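Local coordinates for protein acylphosphatase (Coxiella burnetii, PDB 3TRG) that catalyses the hydrolysis of acyl phosphates to a carboxylate and phosphate, at residues 12-21 with 78-89. Residues are numbered along the deposited sequence; the frame is centred on the assembly and turned at random.
Sequences TCIHVTVSGK and AVSNVNWEEIVV. With EDO (1,2-ethanediol), chain C.
A classic beta bulge interrupts the antiparallel pairing of strands 12-19 and 78-87 where S80 and N81 both face S19. S19 O takes a bond from S80 N at 2.8 Å and only a weak one from N81 N. Next to them G20 runs at phi 131°, a backbone that would jam a CB against the preceding carbonyl. Strand 78-87 is one of the two outer strands of the sheet in the acylphosphatase alpha/beta sandwich, and one face of this pair looks toward helices 27-37 and 60-69. Branched residues fill that face: V18 CG1 meets V79 CG1 at 3.6 Å, both valines also touching F27, and V16 CG1 packs on V82 CG1. I14 CG2 lies 3.8 Å from CE3 of W84, whose broad indole also reaches M64 of helix 60-69. The other face is more polar. There H15 ND1 donates in its ring plane to O1 of a bound ethanediol, probably from the crystallisation liquor, almost straight at 175°, and that hydroxyl donates on to E85 OE2; H15 NE2 is held by E53. Near C13, which is disulfide-bonded to C57, I87 CG1 packs against its CB at 3.7 Å. E86, extended with CG anti to its backbone N (chi1 -173°), brings OE2 to accept from T12 OG1 at 2.6 Å through its anti lone pair.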
loop_
_atom_site.group_PDB
_atom_site.type_symbol
_atom_site.label_atom_id
_atom_site.label_comp_id
_atom_site.label_asym_id
_atom_site.label_seq_id
_atom_site.Cartn_x
_atom_site.Cartn_y
_atom_site.Cartn_z
ATOM N N THR A 12 -3.525 -0.707 -12.354
ATOM C CA THR A 12 -4.101 0.550 -11.908
ATOM C C THR A 12 -3.397 0.993 -10.632
ATOM O O THR A 12 -2.423 0.378 -10.215
ATOM C CB THR A 12 -5.623 0.426 -11.672
ATOM O OG1 THR A 12 -6.191 1.730 -11.509
ATOM C CG2 THR A 12 -5.908 -0.432 -10.440
ATOM N N CYS A 13 -3.884 2.062 -10.018
ATOM C CA CYS A 13 -3.300 2.554 -8.779
ATOM C C CYS A 13 -4.393 2.798 -7.749
ATOM O O CYS A 13 -5.526 3.146 -8.103
ATOM C CB CYS A 13 -2.551 3.868 -9.013
ATOM S SG CYS A 13 -1.091 3.769 -10.058
ATOM N N ILE A 14 -4.044 2.624 -6.477
ATOM C CA ILE A 14 -4.946 2.974 -5.383
ATOM C C ILE A 14 -4.224 3.850 -4.360
ATOM O O ILE A 14 -2.992 3.833 -4.272
ATOM C CB ILE A 14 -5.526 1.723 -4.671
ATOM C CG1 ILE A 14 -4.419 0.930 -3.969
ATOM C CG2 ILE A 14 -6.308 0.849 -5.658
ATOM C CD1 ILE A 14 -4.950 -0.134 -3.009
ATOM N N HIS A 15 -5.002 4.612 -3.599
ATOM C CA HIS A 15 -4.501 5.388 -2.475
ATOM C C HIS A 15 -5.167 4.840 -1.217
ATOM O O HIS A 15 -6.359 4.534 -1.229
ATOM C CB HIS A 15 -4.843 6.865 -2.670
ATOM C CG HIS A 15 -4.445 7.738 -1.521
ATOM N ND1 HIS A 15 -5.350 8.189 -0.585
ATOM C CD2 HIS A 15 -3.244 8.249 -1.162
ATOM C CE1 HIS A 15 -4.722 8.942 0.303
ATOM N NE2 HIS A 15 -3.442 8.995 -0.025
ATOM N N VAL A 16 -4.394 4.704 -0.142
ATOM C CA VAL A 16 -4.887 4.065 1.075
ATOM C C VAL A 16 -4.476 4.837 2.315
ATOM O O VAL A 16 -3.368 5.372 2.381
ATOM C CB VAL A 16 -4.313 2.646 1.229
ATOM C CG1 VAL A 16 -5.109 1.848 2.269
ATOM C CG2 VAL A 16 -4.286 1.921 -0.117
ATOM N N THR A 17 -5.377 4.891 3.292
ATOM C CA THR A 17 -5.001 5.247 4.657
ATOM C C THR A 17 -5.344 4.091 5.590
ATOM O O THR A 17 -6.381 3.438 5.441
ATOM C CB THR A 17 -5.658 6.547 5.153
ATOM O OG1 THR A 17 -7.076 6.466 4.985
ATOM C CG2 THR A 17 -5.121 7.747 4.381
ATOM N N VAL A 18 -4.451 3.835 6.539
ATOM C CA VAL A 18 -4.604 2.731 7.475
ATOM C C VAL A 18 -4.533 3.289 8.885
ATOM O O VAL A 18 -3.552 3.927 9.257
ATOM C CB VAL A 18 -3.498 1.679 7.282
ATOM C CG1 VAL A 18 -3.687 0.515 8.261
ATOM C CG2 VAL A 18 -3.492 1.168 5.841
ATOM N N SER A 19 -5.582 3.052 9.667
ATOM C CA SER A 19 -5.648 3.581 11.022
ATOM C C SER A 19 -5.494 2.484 12.067
ATOM O O SER A 19 -5.722 1.307 11.786
ATOM C CB SER A 19 -6.969 4.321 11.246
ATOM O OG SER A 19 -8.068 3.425 11.216
ATOM N N GLY A 20 -5.117 2.890 13.275
ATOM C CA GLY A 20 -4.984 1.970 14.389
ATOM C C GLY A 20 -3.660 2.137 15.104
ATOM O O GLY A 20 -3.067 3.218 15.104
ATOM N N LYS A 21 -3.206 1.059 15.730
ATOM C CA LYS A 21 -1.869 1.004 16.291
ATOM C C LYS A 21 -0.924 0.699 15.140
ATOM O O LYS A 21 -0.744 -0.460 14.759
ATOM C CB LYS A 21 -1.795 -0.086 17.365
ATOM C CG LYS A 21 -0.395 -0.619 17.645
ATOM C CD LYS A 21 0.528 0.453 18.195
ATOM C CE LYS A 21 1.902 -0.127 18.503
ATOM N NZ LYS A 21 2.831 0.899 19.051
ATOM N N ALA A 78 -1.946 -3.227 15.152
ATOM C CA ALA A 78 -3.354 -3.446 15.455
ATOM C C ALA A 78 -4.202 -2.493 14.625
ATOM O O ALA A 78 -4.561 -1.404 15.078
ATOM C CB ALA A 78 -3.623 -3.256 16.936
ATOM N N VAL A 79 -4.508 -2.917 13.402
ATOM C CA VAL A 79 -5.199 -2.079 12.430
ATOM C C VAL A 79 -6.696 -2.010 12.711
ATOM O O VAL A 79 -7.350 -3.039 12.882
ATOM C CB VAL A 79 -4.963 -2.592 10.989
ATOM C CG1 VAL A 79 -5.828 -1.839 9.990
ATOM C CG2 VAL A 79 -3.483 -2.481 10.626
ATOM N N SER A 80 -7.229 -0.793 12.760
ATOM C CA SER A 80 -8.645 -0.581 13.047
ATOM C C SER A 80 -9.464 -0.288 11.790
ATOM O O SER A 80 -10.680 -0.498 11.767
ATOM C CB SER A 80 -8.818 0.558 14.054
ATOM O OG SER A 80 -8.332 1.780 13.517
ATOM N N ASN A 81 -8.809 0.213 10.749
ATOM C CA ASN A 81 -9.500 0.484 9.498
ATOM C C ASN A 81 -8.540 0.589 8.327
ATOM O O ASN A 81 -7.397 1.018 8.486
ATOM C CB ASN A 81 -10.323 1.771 9.591
ATOM C CG ASN A 81 -11.256 1.948 8.408
ATOM O OD1 ASN A 81 -11.983 1.027 8.030
ATOM N ND2 ASN A 81 -11.233 3.133 7.808
ATOM N N VAL A 82 -9.020 0.181 7.157
ATOM C CA VAL A 82 -8.297 0.361 5.909
ATOM C C VAL A 82 -9.251 1.041 4.940
ATOM O O VAL A 82 -10.327 0.516 4.639
ATOM C CB VAL A 82 -7.837 -0.977 5.315
ATOM C CG1 VAL A 82 -7.129 -0.753 3.983
ATOM C CG2 VAL A 82 -6.935 -1.711 6.295
ATOM N N ASN A 83 -8.864 2.219 4.473
ATOM C CA ASN A 83 -9.715 3.010 3.602
ATOM C C ASN A 83 -8.969 3.232 2.302
ATOM O O ASN A 83 -7.930 3.879 2.293
ATOM C CB ASN A 83 -10.032 4.345 4.275
ATOM C CG ASN A 83 -10.952 5.211 3.453
ATOM O OD1 ASN A 83 -11.683 4.722 2.595
ATOM N ND2 ASN A 83 -10.923 6.512 3.715
ATOM N N TRP A 84 -9.477 2.678 1.210
ATOM C CA TRP A 84 -8.785 2.814 -0.064
ATOM C C TRP A 84 -9.697 3.284 -1.185
ATOM O O TRP A 84 -10.913 3.100 -1.141
ATOM C CB TRP A 84 -8.067 1.513 -0.454
ATOM C CG TRP A 84 -8.956 0.336 -0.797
ATOM C CD1 TRP A 84 -9.405 -0.633 0.053
ATOM C CD2 TRP A 84 -9.452 -0.011 -2.096
ATOM N NE1 TRP A 84 -10.171 -1.551 -0.632
ATOM C CE2 TRP A 84 -10.214 -1.192 -1.953
ATOM C CE3 TRP A 84 -9.338 0.569 -3.364
ATOM C CZ2 TRP A 84 -10.853 -1.805 -3.031
ATOM C CZ3 TRP A 84 -9.973 -0.039 -4.433
ATOM C CH2 TRP A 84 -10.724 -1.214 -4.260
ATOM N N GLU A 85 -9.103 3.924 -2.183
ATOM C CA GLU A 85 -9.835 4.194 -3.406
ATOM C C GLU A 85 -8.899 4.100 -4.594
ATOM O O GLU A 85 -7.699 4.354 -4.480
ATOM C CB GLU A 85 -10.515 5.566 -3.361
ATOM C CG GLU A 85 -9.588 6.748 -3.572
ATOM C CD GLU A 85 -10.269 8.075 -3.305
ATOM O OE1 GLU A 85 -10.859 8.650 -4.243
ATOM O OE2 GLU A 85 -10.219 8.537 -2.148
ATOM N N GLU A 86 -9.448 3.711 -5.734
ATOM C CA GLU A 86 -8.685 3.725 -6.964
ATOM C C GLU A 86 -8.466 5.180 -7.372
ATOM O O GLU A 86 -9.336 6.032 -7.154
ATOM C CB GLU A 86 -9.446 2.973 -8.053
ATOM C CG GLU A 86 -8.662 2.788 -9.323
ATOM C CD GLU A 86 -9.436 2.010 -10.365
ATOM O OE1 GLU A 86 -10.659 1.808 -10.180
ATOM O OE2 GLU A 86 -8.822 1.606 -11.375
ATOM N N ILE A 87 -7.302 5.465 -7.950
ATOM C CA ILE A 87 -6.953 6.829 -8.326
ATOM C C ILE A 87 -6.485 6.937 -9.780
ATOM O O ILE A 87 -6.233 5.929 -10.451
ATOM C CB ILE A 87 -5.853 7.413 -7.396
ATOM C CG1 ILE A 87 -4.585 6.552 -7.444
ATOM C CG2 ILE A 87 -6.368 7.546 -5.953
ATOM C CD1 ILE A 87 -3.408 7.161 -6.674
ATOM N N VAL A 88 -6.373 8.173 -10.256
ATOM C CA VAL A 88 -5.710 8.454 -11.521
ATOM C C VAL A 88 -4.316 7.833 -11.480
ATOM O O VAL A 88 -3.567 8.031 -10.518
ATOM C CB VAL A 88 -5.587 9.974 -11.733
ATOM C CG1 VAL A 88 -4.748 10.289 -12.984
ATOM C CG2 VAL A 88 -6.978 10.608 -11.812
ATOM N N VAL A 89 -3.965 7.085 -12.522
ATOM C CA VAL A 89 -2.704 6.354 -12.531
ATOM C C VAL A 89 -1.487 7.279 -12.435
ATOM O O VAL A 89 -1.442 8.336 -13.070
ATOM C CB VAL A 89 -2.607 5.420 -13.756
ATOM C CG1 VAL A 89 -1.165 4.999 -14.015
ATOM C CG2 VAL A 89 -3.503 4.199 -13.542
HETATM C C1 EDO C . -8.699 6.802 0.215
HETATM O O1 EDO C . -8.033 7.773 -0.604
HETATM C C2 EDO C . -7.935 6.641 1.521
HETATM O O2 EDO C . -8.000 7.849 2.281
HETATM O O HOH W 1 -8.282 4.502 7.699
HETATM O O HOH W 2 -8.916 8.399 5.278
#